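Local coordinates for protein cytosol aminopeptidase (Coxiella burnetii, PDB 3IJ3) that probably removes amino acids one at a time from the N termini of peptides, as a manganese-dependent metalloaminopeptidase of the M17 family, at residues Y125-L130 with K161-W166; Y220-A225 with G335-A340; R285-Q290 with H475-Q480; D316-R321 with I326-T331. One frame throughout, in Å; residues are numbered along the deposited sequence.

Contact 1: residues Y125-L130 with K161-W166. With SO4 (sulfate ion), chain H.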
# COMPACT_ATOMS: atom_id res chain seq x y z
N TYR A 125 -48.22 -13.38 6.04
CA TYR A 125 -47.38 -12.80 7.09
C TYR A 125 -47.23 -13.76 8.27
O TYR A 125 -46.20 -13.79 8.92
CB TYR A 125 -47.89 -11.43 7.54
CG TYR A 125 -47.89 -10.45 6.40
CD1 TYR A 125 -46.70 -9.98 5.87
CD2 TYR A 125 -49.09 -9.99 5.84
CE1 TYR A 125 -46.69 -9.09 4.83
CE2 TYR A 125 -49.09 -9.11 4.79
CZ TYR A 125 -47.88 -8.66 4.29
OH TYR A 125 -47.88 -7.77 3.24
N TYR A 126 -48.28 -14.54 8.52
CA TYR A 126 -48.27 -15.56 9.56
C TYR A 126 -47.22 -16.61 9.22
O TYR A 126 -46.39 -17.00 10.06
CB TYR A 126 -49.67 -16.17 9.64
CG TYR A 126 -49.92 -17.27 10.62
CD1 TYR A 126 -49.70 -17.10 11.97
CD2 TYR A 126 -50.54 -18.45 10.21
CE1 TYR A 126 -50.00 -18.11 12.89
CE2 TYR A 126 -50.85 -19.45 11.11
CZ TYR A 126 -50.59 -19.27 12.44
OH TYR A 126 -50.90 -20.27 13.32
N GLU A 127 -47.21 -17.04 7.96
CA GLU A 127 -46.24 -18.03 7.50
C GLU A 127 -44.80 -17.48 7.54
O GLU A 127 -43.86 -18.19 7.92
CB GLU A 127 -46.65 -18.50 6.11
CG GLU A 127 -45.84 -19.58 5.49
CD GLU A 127 -46.50 -20.06 4.20
OE1 GLU A 127 -47.62 -20.60 4.27
OE2 GLU A 127 -45.88 -19.88 3.14
N ARG A 128 -44.61 -16.21 7.16
CA ARG A 128 -43.27 -15.59 7.25
C ARG A 128 -42.75 -15.53 8.69
O ARG A 128 -41.57 -15.70 8.94
CB ARG A 128 -43.27 -14.19 6.70
CG ARG A 128 -43.47 -14.12 5.25
CD ARG A 128 -43.42 -12.68 4.80
NE ARG A 128 -43.81 -12.56 3.41
CZ ARG A 128 -43.87 -11.42 2.75
NH1 ARG A 128 -43.54 -10.27 3.34
NH2 ARG A 128 -44.26 -11.45 1.49
N ALA A 129 -43.64 -15.23 9.64
CA ALA A 129 -43.27 -15.19 11.04
C ALA A 129 -42.86 -16.60 11.50
O ALA A 129 -41.88 -16.76 12.21
CB ALA A 129 -44.43 -14.64 11.89
N LEU A 130 -43.64 -17.62 11.13
CA LEU A 130 -43.30 -18.99 11.49
C LEU A 130 -41.90 -19.37 10.95
O LEU A 130 -41.08 -19.98 11.65
CB LEU A 130 -44.35 -19.96 10.94
CG LEU A 130 -45.76 -19.89 11.54
CD1 LEU A 130 -46.78 -20.62 10.65
CD2 LEU A 130 -45.78 -20.44 12.96
N LYS A 161 -45.80 -27.89 5.41
CA LYS A 161 -44.98 -28.26 4.25
C LYS A 161 -44.20 -27.06 3.70
O LYS A 161 -42.99 -27.14 3.45
CB LYS A 161 -45.83 -28.87 3.13
CG LYS A 161 -44.97 -29.45 1.96
CD LYS A 161 -45.78 -29.80 0.74
CE LYS A 161 -44.97 -30.61 -0.26
NZ LYS A 161 -43.61 -30.09 -0.52
N ARG A 162 -44.89 -25.95 3.48
CA ARG A 162 -44.22 -24.78 2.90
C ARG A 162 -43.13 -24.25 3.82
O ARG A 162 -42.03 -23.91 3.36
CB ARG A 162 -45.23 -23.68 2.64
CG ARG A 162 -44.68 -22.50 1.89
CD ARG A 162 -44.46 -22.79 0.44
NE ARG A 162 -45.72 -23.13 -0.23
CZ ARG A 162 -45.89 -23.12 -1.55
NH1 ARG A 162 -47.07 -23.45 -2.07
NH2 ARG A 162 -44.90 -22.75 -2.36
N VAL A 163 -43.41 -24.13 5.11
CA VAL A 163 -42.41 -23.63 6.04
C VAL A 163 -41.21 -24.61 6.17
O VAL A 163 -40.05 -24.18 6.17
CB VAL A 163 -43.03 -23.30 7.43
CG1 VAL A 163 -41.92 -23.06 8.45
CG2 VAL A 163 -43.97 -22.10 7.31
N THR A 164 -41.51 -25.91 6.23
CA THR A 164 -40.46 -26.92 6.35
C THR A 164 -39.58 -26.95 5.10
O THR A 164 -38.35 -26.98 5.21
CB THR A 164 -41.04 -28.32 6.61
OG1 THR A 164 -41.81 -28.31 7.81
CG2 THR A 164 -39.90 -29.35 6.75
N ASP A 165 -40.22 -26.92 3.94
CA ASP A 165 -39.52 -26.94 2.64
C ASP A 165 -38.53 -25.75 2.61
O ASP A 165 -37.36 -25.92 2.26
CB ASP A 165 -40.49 -26.83 1.44
CG ASP A 165 -41.24 -28.13 1.13
OD1 ASP A 165 -40.95 -29.17 1.75
OD2 ASP A 165 -42.12 -28.09 0.25
N TRP A 166 -39.01 -24.55 2.96
CA TRP A 166 -38.13 -23.39 2.96
C TRP A 166 -37.03 -23.45 4.01
O TRP A 166 -35.89 -23.12 3.71
CB TRP A 166 -38.90 -22.06 3.09
CG TRP A 166 -39.38 -21.53 1.79
CD1 TRP A 166 -40.67 -21.38 1.39
CD2 TRP A 166 -38.56 -21.12 0.69
NE1 TRP A 166 -40.71 -20.88 0.11
CE2 TRP A 166 -39.42 -20.71 -0.34
CE3 TRP A 166 -37.18 -21.05 0.49
CZ2 TRP A 166 -38.95 -20.24 -1.56
CZ3 TRP A 166 -36.71 -20.59 -0.73
CH2 TRP A 166 -37.59 -20.19 -1.74
S SO4 H . -47.64 -26.48 -0.14
O1 SO4 H . -48.41 -26.68 1.09
O2 SO4 H . -47.78 -27.65 -1.01
O3 SO4 H . -48.16 -25.32 -0.86
O4 SO4 H . -46.24 -26.28 0.18
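E127 and V163 bring the two backbones nearest, CA to CA 6.9 Å, where helical segments 125-130 and 161-166 pass at 41° with their axes 10.0 Å apart. At that spacing the gap is bridged by side chains. E127 leaves its helix with CG anti to the backbone N (chi1 -176°) and then runs straight, so that its aliphatic part lies alongside V163, pointing the other way, E127 CG to V163 CG2 3.6 Å. Valine's compact branch brings this one methyl, CG2, against L130 as well, at 4.2 Å from L130 CB. The contact joins helix 123-135 to helix 157-178, consistent with the long helix that connects the two lobes of M17 aminopeptidases. E127 OE2 lies against R162 CG at 3.1 Å, touching the arginine's aliphatic stem, while OE1 is hydrogen-bonded to H159 ND1. R162 is bent at chi2 and chi3, which carries its guanidinium away from E127: R162 NE stands 4.7 Å from E127 OE2, and NH2 makes its salt bridge with E478. O4 of a sulfate covers one face of this guanidinium, 3.2 Å from R162 NE.

Contact 2: residues Y220-A225 with G335-A340. With SO4 (sulfate ion), chain D; SO4 (sulfate ion), chain F.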
# COMPACT_ATOMS: atom_id res chain seq x y z
N TYR A 220 -11.89 -26.22 -16.71
CA TYR A 220 -10.65 -26.90 -16.44
C TYR A 220 -9.48 -25.92 -16.20
O TYR A 220 -8.72 -26.10 -15.25
CB TYR A 220 -10.29 -27.86 -17.56
CG TYR A 220 -8.96 -28.51 -17.35
CD1 TYR A 220 -8.83 -29.53 -16.43
CD2 TYR A 220 -7.82 -28.07 -18.03
CE1 TYR A 220 -7.57 -30.13 -16.19
CE2 TYR A 220 -6.58 -28.65 -17.80
CZ TYR A 220 -6.47 -29.68 -16.89
OH TYR A 220 -5.25 -30.25 -16.64
N ALA A 221 -9.35 -24.91 -17.04
CA ALA A 221 -8.23 -23.95 -16.90
C ALA A 221 -8.21 -23.28 -15.53
O ALA A 221 -7.16 -23.18 -14.88
CB ALA A 221 -8.26 -22.90 -18.04
N VAL A 222 -9.38 -22.85 -15.07
CA VAL A 222 -9.47 -22.18 -13.77
C VAL A 222 -9.13 -23.12 -12.62
O VAL A 222 -8.37 -22.76 -11.75
CB VAL A 222 -10.87 -21.54 -13.55
CG1 VAL A 222 -11.08 -21.07 -12.13
CG2 VAL A 222 -11.07 -20.39 -14.52
N GLY A 223 -9.68 -24.33 -12.64
CA GLY A 223 -9.47 -25.24 -11.55
C GLY A 223 -8.30 -26.18 -11.57
O GLY A 223 -8.08 -26.88 -10.59
N ARG A 224 -7.48 -26.14 -12.62
CA ARG A 224 -6.44 -27.16 -12.76
C ARG A 224 -5.32 -27.12 -11.74
O ARG A 224 -4.66 -28.13 -11.55
CB ARG A 224 -5.87 -27.15 -14.16
CG ARG A 224 -5.02 -25.99 -14.39
CD ARG A 224 -4.54 -25.90 -15.85
NE ARG A 224 -3.44 -24.97 -15.86
CZ ARG A 224 -3.13 -24.13 -16.84
NH1 ARG A 224 -3.87 -24.05 -17.96
NH2 ARG A 224 -2.10 -23.31 -16.68
N ALA A 225 -5.10 -25.97 -11.09
CA ALA A 225 -4.03 -25.82 -10.11
C ALA A 225 -4.38 -26.37 -8.75
O ALA A 225 -3.49 -26.59 -7.95
CB ALA A 225 -3.63 -24.32 -9.97
N GLY A 335 -14.77 -16.61 -11.77
CA GLY A 335 -16.16 -17.10 -11.70
C GLY A 335 -16.89 -16.98 -13.02
O GLY A 335 -17.57 -17.90 -13.46
N ARG A 336 -16.74 -15.84 -13.65
CA ARG A 336 -17.40 -15.61 -14.95
C ARG A 336 -16.83 -16.54 -16.02
O ARG A 336 -17.54 -16.92 -16.96
CB ARG A 336 -17.26 -14.15 -15.35
CG ARG A 336 -15.87 -13.72 -15.75
CD ARG A 336 -15.64 -12.21 -15.67
NE ARG A 336 -15.72 -11.71 -14.30
CZ ARG A 336 -15.48 -10.43 -13.96
NH1 ARG A 336 -15.15 -9.52 -14.87
NH2 ARG A 336 -15.59 -10.06 -12.70
N VAL A 337 -15.53 -16.88 -15.90
CA VAL A 337 -14.87 -17.79 -16.87
C VAL A 337 -15.47 -19.21 -16.79
O VAL A 337 -15.84 -19.79 -17.82
CB VAL A 337 -13.34 -17.80 -16.69
CG1 VAL A 337 -12.65 -18.83 -17.63
CG2 VAL A 337 -12.75 -16.38 -16.91
N VAL A 338 -15.65 -19.72 -15.56
CA VAL A 338 -16.22 -21.07 -15.41
C VAL A 338 -17.70 -21.05 -15.77
O VAL A 338 -18.20 -22.01 -16.38
CB VAL A 338 -15.92 -21.74 -14.06
CG1 VAL A 338 -14.38 -21.70 -13.81
CG2 VAL A 338 -16.69 -21.09 -12.88
N LEU A 339 -18.39 -19.97 -15.42
CA LEU A 339 -19.82 -19.83 -15.75
C LEU A 339 -20.05 -19.79 -17.26
O LEU A 339 -21.07 -20.28 -17.74
CB LEU A 339 -20.43 -18.59 -15.11
CG LEU A 339 -20.66 -18.70 -13.61
CD1 LEU A 339 -21.08 -17.33 -13.03
CD2 LEU A 339 -21.70 -19.77 -13.29
N ALA A 340 -19.12 -19.20 -18.01
CA ALA A 340 -19.23 -19.11 -19.48
C ALA A 340 -19.43 -20.48 -20.13
O ALA A 340 -20.23 -20.62 -21.06
CB ALA A 340 -18.00 -18.40 -20.09
S SO4 D . -16.03 -13.42 -10.80
O1 SO4 D . -14.92 -14.14 -10.17
O2 SO4 D . -15.84 -13.58 -12.25
O3 SO4 D . -17.25 -14.02 -10.30
O4 SO4 D . -15.98 -11.99 -10.46
S SO4 F . -14.18 -6.35 -13.35
O1 SO4 F . -13.20 -6.13 -12.30
O2 SO4 F . -13.58 -7.03 -14.50
O3 SO4 F . -15.34 -7.10 -12.90
O4 SO4 F . -14.66 -5.03 -13.78
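V222 makes the apolar part of this contact alone from its side, meeting V337 and V338 on the first turns of helix 335-347. Its CB sits 3.5 Å from V338 CG1, with the two side chains at about a right angle, while its CG2 methyl reaches V337 CG1 at 3.8 Å on a slanting approach. Valines suit the place because a branch at CB gives a short, stiff side chain whose methyls meet the partner helix close to its backbone. V303 and N305 of strand 295-305 also touch V222, which is thus buried between helix and sheet.

The polar groups of G335 and R336 are turned mainly to two sulfates, probably from the crystallisation liquor. One lies at the start of the helix, where the backbone amides of G335 and R336 donate to its O1 and O2 at 2.9 and 2.8 Å; G335, having no CB, allows the anion to come this close. R336 then curls back to the same ion: with chi1 at 71° and a bend at chi3, its NE gives O2 a second bond of 2.8 Å (161°) and NH2 reaches O4 at 3.0 Å. The outer edge, NH1 and NH2, faces the other sulfate, and both sulfur atoms lie in the guanidinium plane.

The preceding residue, E334, is a lithium ligand, and M17 relatives hold bicarbonate at the equivalent arginine. The arrangement is therefore characteristic of the M17 active site, the sulfate on the G335 and R336 amides probably marking the bicarbonate position.

Contact 3: residues R285-Q290 with H475-Q480. With SO4 (sulfate ion), chain H.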
# COMPACT_ATOMS: atom_id res chain seq x y z
N ARG A 285 -33.93 -27.60 -5.39
CA ARG A 285 -34.61 -28.38 -4.35
C ARG A 285 -36.05 -27.91 -4.12
O ARG A 285 -36.96 -28.75 -4.02
CB ARG A 285 -33.78 -28.39 -3.07
CG ARG A 285 -34.40 -29.28 -1.99
CD ARG A 285 -33.43 -29.46 -0.85
NE ARG A 285 -33.97 -30.41 0.10
CZ ARG A 285 -34.71 -30.10 1.17
NH1 ARG A 285 -34.99 -28.85 1.47
NH2 ARG A 285 -35.15 -31.08 1.95
N MET A 286 -36.28 -26.59 -4.07
CA MET A 286 -37.65 -26.08 -3.89
C MET A 286 -38.55 -26.44 -5.07
O MET A 286 -39.71 -26.82 -4.90
CB MET A 286 -37.66 -24.57 -3.63
CG MET A 286 -37.13 -24.17 -2.27
SD MET A 286 -38.19 -24.75 -0.95
CE MET A 286 -39.75 -24.21 -1.54
N ILE A 287 -38.00 -26.34 -6.28
CA ILE A 287 -38.73 -26.69 -7.48
C ILE A 287 -39.19 -28.15 -7.42
O ILE A 287 -40.34 -28.46 -7.72
CB ILE A 287 -37.86 -26.44 -8.72
CG1 ILE A 287 -37.69 -24.93 -8.97
CG2 ILE A 287 -38.46 -27.11 -9.96
CD1 ILE A 287 -36.64 -24.61 -10.06
N MET A 288 -38.30 -29.03 -6.96
CA MET A 288 -38.61 -30.47 -6.87
C MET A 288 -39.55 -30.79 -5.70
O MET A 288 -40.49 -31.60 -5.84
CB MET A 288 -37.29 -31.29 -6.82
CG MET A 288 -36.50 -31.20 -8.16
SD MET A 288 -34.98 -32.20 -8.23
CE MET A 288 -33.85 -31.32 -7.11
N LEU A 289 -39.33 -30.15 -4.56
CA LEU A 289 -40.20 -30.32 -3.40
C LEU A 289 -41.64 -29.92 -3.68
O LEU A 289 -42.58 -30.56 -3.20
CB LEU A 289 -39.69 -29.50 -2.20
CG LEU A 289 -38.53 -30.07 -1.40
CD1 LEU A 289 -37.92 -29.03 -0.48
CD2 LEU A 289 -39.00 -31.30 -0.62
N GLN A 290 -41.80 -28.85 -4.44
CA GLN A 290 -43.11 -28.31 -4.78
C GLN A 290 -43.65 -28.80 -6.12
O GLN A 290 -44.74 -28.40 -6.56
CB GLN A 290 -43.01 -26.79 -4.77
CG GLN A 290 -42.73 -26.21 -3.40
CD GLN A 290 -43.97 -26.13 -2.52
OE1 GLN A 290 -45.05 -25.77 -3.00
NE2 GLN A 290 -43.82 -26.43 -1.23
N HIS A 475 -41.12 -17.38 -6.20
CA HIS A 475 -42.44 -16.79 -6.39
C HIS A 475 -42.69 -16.56 -7.89
O HIS A 475 -43.76 -16.90 -8.43
CB HIS A 475 -42.55 -15.47 -5.61
CG HIS A 475 -43.81 -14.72 -5.87
ND1 HIS A 475 -44.94 -14.86 -5.09
CD2 HIS A 475 -44.13 -13.83 -6.83
CE1 HIS A 475 -45.90 -14.10 -5.57
NE2 HIS A 475 -45.44 -13.46 -6.63
N TYR A 476 -41.71 -15.96 -8.56
CA TYR A 476 -41.79 -15.73 -10.00
C TYR A 476 -42.06 -17.06 -10.76
O TYR A 476 -42.96 -17.13 -11.61
CB TYR A 476 -40.49 -15.05 -10.53
CG TYR A 476 -40.43 -15.13 -12.02
CD1 TYR A 476 -41.27 -14.35 -12.79
CD2 TYR A 476 -39.65 -16.06 -12.66
CE1 TYR A 476 -41.28 -14.45 -14.16
CE2 TYR A 476 -39.64 -16.17 -14.04
CZ TYR A 476 -40.46 -15.36 -14.78
OH TYR A 476 -40.50 -15.47 -16.15
N LEU A 477 -41.30 -18.11 -10.44
CA LEU A 477 -41.47 -19.39 -11.10
C LEU A 477 -42.86 -19.99 -10.88
O LEU A 477 -43.46 -20.54 -11.80
CB LEU A 477 -40.39 -20.38 -10.67
CG LEU A 477 -38.96 -19.99 -11.04
CD1 LEU A 477 -37.96 -21.02 -10.46
CD2 LEU A 477 -38.79 -19.88 -12.57
N GLU A 478 -43.38 -19.87 -9.67
CA GLU A 478 -44.72 -20.37 -9.40
C GLU A 478 -45.78 -19.61 -10.19
O GLU A 478 -46.71 -20.20 -10.71
CB GLU A 478 -45.05 -20.32 -7.91
CG GLU A 478 -44.38 -21.39 -7.09
CD GLU A 478 -45.07 -21.59 -5.74
OE1 GLU A 478 -45.24 -20.59 -5.01
OE2 GLU A 478 -45.45 -22.76 -5.43
N GLN A 479 -45.62 -18.30 -10.26
CA GLN A 479 -46.55 -17.46 -11.02
C GLN A 479 -46.49 -17.77 -12.52
O GLN A 479 -47.53 -17.81 -13.19
CB GLN A 479 -46.25 -15.98 -10.80
CG GLN A 479 -46.55 -15.49 -9.38
CD GLN A 479 -48.03 -15.56 -9.03
OE1 GLN A 479 -48.42 -16.20 -8.04
NE2 GLN A 479 -48.85 -14.96 -9.86
N GLN A 480 -45.29 -18.00 -13.02
CA GLN A 480 -45.04 -18.22 -14.45
C GLN A 480 -45.40 -19.61 -14.98
O GLN A 480 -45.94 -19.73 -16.09
CB GLN A 480 -43.55 -17.94 -14.74
CG GLN A 480 -43.14 -17.96 -16.22
CD GLN A 480 -43.65 -16.79 -17.02
OE1 GLN A 480 -44.24 -15.87 -16.47
NE2 GLN A 480 -43.38 -16.81 -18.32
S SO4 H . -47.64 -26.48 -0.14
O1 SO4 H . -48.41 -26.68 1.09
O2 SO4 H . -47.78 -27.65 -1.01
O3 SO4 H . -48.16 -25.32 -0.86
O4 SO4 H . -46.24 -26.28 0.18
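I287 and L477 meet at about a right angle, one terminal methyl against another, CD1 to CD1 3.8 Å. The isoleucine leaves its helix without aiming at the partner, and it is the extended ethyl arm that gets there: chi1 of -72° sets CG1 beside the backbone N, and chi2 of 171° sends CD1 onward. L477 does point across, and its CD1 methyl also lies 4.2 Å from I287 CG1. Side chains with a methyl at CD1 suit a place where the backbones stay 8.6 Å apart at their closest CA atoms; L292, in the loop after the first helix, packs on both.

Nearer the surface, Q290 and E478 turn oxygens toward each other, OE1 to OE2 3.9 Å. This is not a bond; the positive charge of R162, which forms a salt bridge with E478 OE2 and packs on Q290, probably eases the meeting. An amide suits position 290 because its other end can donate. Bent at chi2, Q290 directs NE2 at sulfate O4 over 2.8 Å in a nearly straight bond (168°), and NE2 is also hydrogen-bonded to D165 OD2.

The contact fastens helix 470-481, close to the C terminus, against helix 275-289, whose chain goes on into strand 295-305 of the large mixed sheet. Helices packed on a central mixed sheet are what the alpha/beta catalytic domain of M17 peptidases is built from.

Contact 4: residues D316-R321 with I326-T331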
# COMPACT_ATOMS: atom_id res chain seq x y z
N ASP A 316 -2.67 -15.56 -20.35
CA ASP A 316 -3.04 -16.85 -20.96
C ASP A 316 -4.37 -16.68 -21.72
O ASP A 316 -5.22 -15.87 -21.33
CB ASP A 316 -3.16 -17.99 -19.95
CG ASP A 316 -1.80 -18.55 -19.51
OD1 ASP A 316 -0.76 -18.20 -20.13
OD2 ASP A 316 -1.81 -19.37 -18.56
N VAL A 317 -4.53 -17.43 -22.79
CA VAL A 317 -5.78 -17.43 -23.56
C VAL A 317 -6.43 -18.78 -23.33
O VAL A 317 -5.84 -19.83 -23.63
CB VAL A 317 -5.57 -17.14 -25.04
CG1 VAL A 317 -6.91 -17.29 -25.80
CG2 VAL A 317 -4.98 -15.74 -25.24
N VAL A 318 -7.66 -18.75 -22.81
CA VAL A 318 -8.43 -19.92 -22.45
C VAL A 318 -9.47 -20.16 -23.51
O VAL A 318 -10.14 -19.22 -23.94
CB VAL A 318 -9.11 -19.68 -21.09
CG1 VAL A 318 -10.07 -20.79 -20.74
CG2 VAL A 318 -8.02 -19.46 -19.98
N GLN A 319 -9.55 -21.40 -23.99
CA GLN A 319 -10.54 -21.80 -24.96
C GLN A 319 -11.85 -22.00 -24.21
O GLN A 319 -11.84 -22.21 -23.00
CB GLN A 319 -10.14 -23.10 -25.65
CG GLN A 319 -8.78 -23.05 -26.38
CD GLN A 319 -8.80 -22.17 -27.64
OE1 GLN A 319 -9.80 -22.14 -28.35
NE2 GLN A 319 -7.69 -21.49 -27.92
N THR A 320 -12.97 -21.93 -24.91
CA THR A 320 -14.28 -22.12 -24.27
C THR A 320 -15.15 -23.11 -25.04
O THR A 320 -14.92 -23.38 -26.21
CB THR A 320 -15.09 -20.79 -24.18
OG1 THR A 320 -15.33 -20.30 -25.50
CG2 THR A 320 -14.37 -19.72 -23.35
N ARG A 321 -16.15 -23.64 -24.37
CA ARG A 321 -17.09 -24.55 -25.00
C ARG A 321 -17.83 -23.86 -26.16
O ARG A 321 -18.19 -24.51 -27.13
CB ARG A 321 -18.07 -25.09 -23.97
CG ARG A 321 -19.07 -26.09 -24.53
CD ARG A 321 -19.70 -26.86 -23.44
NE ARG A 321 -20.62 -27.91 -23.90
CZ ARG A 321 -20.24 -29.08 -24.38
NH1 ARG A 321 -18.96 -29.36 -24.57
NH2 ARG A 321 -21.15 -29.98 -24.74
N ILE A 326 -10.76 -16.39 -24.59
CA ILE A 326 -10.73 -15.40 -23.52
C ILE A 326 -9.30 -15.14 -23.08
O ILE A 326 -8.58 -16.08 -22.72
CB ILE A 326 -11.44 -15.93 -22.27
CG1 ILE A 326 -12.86 -16.37 -22.60
CG2 ILE A 326 -11.45 -14.87 -21.20
CD1 ILE A 326 -13.40 -17.24 -21.47
N GLU A 327 -8.88 -13.89 -23.14
CA GLU A 327 -7.58 -13.51 -22.65
C GLU A 327 -7.76 -13.21 -21.17
O GLU A 327 -8.56 -12.33 -20.79
CB GLU A 327 -7.04 -12.29 -23.37
CG GLU A 327 -5.62 -11.91 -22.84
CD GLU A 327 -5.02 -10.68 -23.50
OE1 GLU A 327 -5.77 -9.86 -24.08
OE2 GLU A 327 -3.76 -10.54 -23.42
N ILE A 328 -6.99 -13.88 -20.33
CA ILE A 328 -7.07 -13.67 -18.89
C ILE A 328 -6.26 -12.44 -18.49
O ILE A 328 -5.02 -12.41 -18.59
CB ILE A 328 -6.55 -14.89 -18.10
CG1 ILE A 328 -7.32 -16.16 -18.50
CG2 ILE A 328 -6.64 -14.63 -16.56
CD1 ILE A 328 -8.87 -16.05 -18.35
N THR A 329 -6.97 -11.42 -18.05
CA THR A 329 -6.36 -10.18 -17.58
C THR A 329 -6.42 -10.05 -16.06
O THR A 329 -5.85 -9.14 -15.50
CB THR A 329 -6.98 -8.94 -18.26
OG1 THR A 329 -8.39 -8.98 -18.15
CG2 THR A 329 -6.62 -8.91 -19.75
N ASN A 330 -7.13 -10.97 -15.41
CA ASN A 330 -7.23 -11.01 -13.94
C ASN A 330 -7.58 -12.43 -13.58
O ASN A 330 -8.69 -12.89 -13.87
CB ASN A 330 -8.31 -10.03 -13.45
CG ASN A 330 -8.46 -10.01 -11.94
OD1 ASN A 330 -7.75 -10.72 -11.20
ND2 ASN A 330 -9.39 -9.18 -11.46
N THR A 331 -6.67 -13.15 -12.93
CA THR A 331 -6.97 -14.55 -12.58
C THR A 331 -8.04 -14.65 -11.49
O THR A 331 -8.62 -15.72 -11.28
CB THR A 331 -5.71 -15.31 -12.09
OG1 THR A 331 -5.23 -14.70 -10.89
CG2 THR A 331 -4.62 -15.31 -13.14
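T320 meets I326 through its methyl: a chi1 of 61° wedges OG1 between the backbone N and the carbonyl carbon and leaves CG2 beside the N, facing I326 CD1 at a tight 3.3 Å. The isoleucine comes across at about a right angle, while T320 OG1 is hydrogen-bonded to K324 O in the turn. The two segments are arms of an antiparallel beta hairpin, strands 317-319 and 325-327. V318 and I326 form its hydrogen-bonded pair, V318 N to I326 O 2.8 Å and I326 N to V318 O 3.0 Å. V317 and E327 form the non-hydrogen-bonded pair, with side chains on the other face, and there V317 packs on Y143 of a neighbouring subunit. E327 suits this partly exposed place, its OE1 hydrogen-bonded to S412 OG.

On the face of V318 and I326 the residues are beta-branched. V318 packs on A218 and A221 of helix 217-223, and I326 and I328 on V337 of helix 335-347; V318 CG2 slants against I328 CG1 at 3.7 Å. At the far end, the carboxylate of D316 binds R313 and the backbone N of E182 in a neighbouring subunit. D316 O accepts I328 N at 2.8 Å, the N-H...O angle 176°.

How the contacts relate
From the N terminus, contact 1 closes first, tying helix 123-135 to helix 157-178 over a loop of 30 residues before any other contact opens. Contact 2 then opens at 220-225, and contact 3 opens at 285-290 before contact 2 closes at 335-340, so these two cross. The short hairpin of contact 4 falls within the spans of both, and contact 3 closes last at 475-480, near the C terminus. Contacts 1 and 3, 15 Å apart between centres, share a sulfate and join helix 157-178 to helices 275-289 and 470-481. Contacts 2 and 4, about 9 Å apart between centres, touch directly, tying helices 217-223 and 335-347 to the hairpin, across the chain's centre from contact 1.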